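Long-range contact in xylan esterase 1 (Thermoanaerobacterium sp. 'JW/SL YS485', PDB 3FCY), which probably removes acetyl groups from xylan and perhaps cephalosporin C, as a family CE7 carbohydrate esterase: residues C217-P222 with K284-D289. Residues are numbered along the deposited sequence; the frame is centred on the assembly and turned at random.
Sequences CAALEP and KRIKGD
Arg285 reaches across the last turn of helix 209-220, and its side chain can be followed atom by atom. CB sits 3.4 Å from Ala219 O and also meets the methyl of Ala219. With CG anti to its own carbonyl carbon (chi1 -60°) and the chain extended as far as NE, CD still passes within 3.8 Å of Ala219 O. At the tip, Arg285 NH1 approaches Leu220 CD2 obliquely and donates a long hydrogen bond (3.3 Å) to a water, which in turn donates to Ala219 O. The other terminal nitrogen, NH2, forms a salt bridge with Asp51 of helix 50-62, so the guanidinium is held between two helices.

Ile286 packs beside the arginine. Its CG1 lies 3.9 Å from Ala219 CB and 3.8 Å from Ala219 N, while CG2 touches the methyl of Ala218; the two branches thus rest against successive alanines. In the alpha/beta-hydrolase fold, helix 209-220 is the one that follows the predicted nucleophile Ser208, and residues 284-289 lead into strand 289-295 of the central sheet. The contact therefore joins the C-terminal end of that helix to the loop that enters strand 289-295, next to the outermost strand 317-322, away from the predicted active site.

No direct hydrogen bond crosses the interface. A second water takes the place of one: it accepts from Lys287 N at 2.9 Å and lies in donating geometry to Ala218 O, though other acceptors compete for its protons, and so links a carbonyl of the final helical turn to a loop amide. Beyond the helix, Pro222 meets Lys287 at the exposed margin: Pro222 CB lies 3.5 Å from Lys287 CG, and Lys287 CB is close to Pro222 O, before bends at chi2 and chi3 carry the ammonium group away.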
loop_
_atom_site.group_PDB
_atom_site.type_symbol
_atom_site.label_atom_id
_atom_site.label_comp_id
_atom_site.label_asym_id
_atom_site.label_seq_id
_atom_site.Cartn_x
_atom_site.Cartn_y
_atom_site.Cartn_z
ATOM N N CYS A 217 5.824 3.436 -36.636
ATOM C CA CYS A 217 5.955 2.602 -37.822
ATOM C C CYS A 217 5.153 3.141 -39.012
ATOM O O CYS A 217 5.671 3.248 -40.126
ATOM C CB CYS A 217 5.493 1.182 -37.504
ATOM S SG CYS A 217 5.509 0.082 -38.920
ATOM N N ALA A 218 3.888 3.468 -38.767
ATOM C CA ALA A 218 3.016 3.984 -39.817
ATOM C C ALA A 218 3.458 5.376 -40.255
ATOM O O ALA A 218 3.103 5.839 -41.342
ATOM C CB ALA A 218 1.570 4.023 -39.330
ATOM N N ALA A 219 4.234 6.041 -39.406
ATOM C CA ALA A 219 4.719 7.383 -39.719
ATOM C C ALA A 219 5.969 7.319 -40.589
ATOM O O ALA A 219 6.120 8.094 -41.537
ATOM C CB ALA A 219 5.020 8.146 -38.434
ATOM N N LEU A 220 6.859 6.385 -40.264
ATOM C CA LEU A 220 8.110 6.223 -40.992
ATOM C C LEU A 220 7.975 5.380 -42.258
ATOM O O LEU A 220 8.847 5.412 -43.131
ATOM C CB LEU A 220 9.175 5.648 -40.054
ATOM C CG LEU A 220 9.557 6.630 -38.935
ATOM C CD1 LEU A 220 10.387 5.925 -37.872
ATOM C CD2 LEU A 220 10.327 7.814 -39.530
ATOM N N GLU A 221 6.889 4.617 -42.347
ATOM C CA GLU A 221 6.597 3.812 -43.531
ATOM C C GLU A 221 5.150 4.140 -43.892
ATOM O O GLU A 221 4.233 3.372 -43.594
ATOM C CB GLU A 221 6.745 2.312 -43.255
ATOM C CG GLU A 221 6.287 1.433 -44.423
ATOM C CD GLU A 221 6.873 1.877 -45.760
ATOM O OE1 GLU A 221 8.025 1.513 -46.069
ATOM O OE2 GLU A 221 6.178 2.607 -46.499
ATOM N N PRO A 222 4.936 5.301 -44.537
ATOM C CA PRO A 222 3.631 5.820 -44.970
ATOM C C PRO A 222 2.771 4.847 -45.777
ATOM O O PRO A 222 1.564 5.060 -45.923
ATOM C CB PRO A 222 4.002 7.063 -45.782
ATOM C CG PRO A 222 5.300 7.497 -45.181
ATOM C CD PRO A 222 6.020 6.185 -45.000
ATOM N N LYS A 284 2.088 13.344 -37.602
ATOM C CA LYS A 284 1.656 14.065 -38.797
ATOM C C LYS A 284 2.007 13.370 -40.111
ATOM O O LYS A 284 1.442 13.698 -41.153
ATOM C CB LYS A 284 2.241 15.482 -38.801
ATOM C CG LYS A 284 3.732 15.541 -39.068
ATOM C CD LYS A 284 4.241 16.970 -39.022
ATOM C CE LYS A 284 5.738 17.028 -39.296
ATOM N NZ LYS A 284 6.512 16.212 -38.314
ATOM N N ARG A 285 2.922 12.408 -40.063
ATOM C CA ARG A 285 3.349 11.694 -41.267
ATOM C C ARG A 285 2.486 10.505 -41.652
ATOM O O ARG A 285 2.531 10.044 -42.794
ATOM C CB ARG A 285 4.783 11.197 -41.109
ATOM C CG ARG A 285 5.798 12.285 -40.869
ATOM C CD ARG A 285 7.192 11.705 -40.905
ATOM N NE ARG A 285 8.199 12.754 -40.893
ATOM C CZ ARG A 285 9.415 12.622 -41.406
ATOM N NH1 ARG A 285 9.776 11.477 -41.972
ATOM N NH2 ARG A 285 10.259 13.641 -41.362
ATOM N N ILE A 286 1.718 10.000 -40.697
ATOM C CA ILE A 286 0.865 8.846 -40.933
ATOM C C ILE A 286 -0.135 9.091 -42.066
ATOM O O ILE A 286 -0.757 10.151 -42.141
ATOM C CB ILE A 286 0.116 8.464 -39.638
ATOM C CG1 ILE A 286 1.144 8.140 -38.544
ATOM C CG2 ILE A 286 -0.818 7.282 -39.895
ATOM C CD1 ILE A 286 0.546 7.792 -37.202
ATOM N N LYS A 287 -0.276 8.103 -42.945
ATOM C CA LYS A 287 -1.192 8.203 -44.076
ATOM C C LYS A 287 -2.334 7.201 -43.938
ATOM O O LYS A 287 -3.440 7.438 -44.419
ATOM C CB LYS A 287 -0.449 7.930 -45.388
ATOM C CG LYS A 287 0.865 8.685 -45.540
ATOM C CD LYS A 287 0.667 10.189 -45.598
ATOM C CE LYS A 287 0.022 10.615 -46.907
ATOM N NZ LYS A 287 -0.125 12.100 -47.004
ATOM N N GLY A 288 -2.060 6.079 -43.281
ATOM C CA GLY A 288 -3.084 5.063 -43.113
ATOM C C GLY A 288 -4.193 5.503 -42.183
ATOM O O GLY A 288 -4.079 6.536 -41.523
ATOM N N ASP A 289 -5.276 4.730 -42.140
ATOM C CA ASP A 289 -6.396 5.045 -41.259
ATOM C C ASP A 289 -6.000 4.641 -39.844
ATOM O O ASP A 289 -5.337 3.621 -39.646
ATOM C CB ASP A 289 -7.656 4.283 -41.679
ATOM C CG ASP A 289 -8.049 4.552 -43.123
ATOM O OD1 ASP A 289 -7.843 5.690 -43.601
ATOM O OD2 ASP A 289 -8.576 3.627 -43.775
HETATM O O HOH W 1 0.736 5.372 -42.571
HETATM O O HOH W 2 7.934 9.159 -43.409
#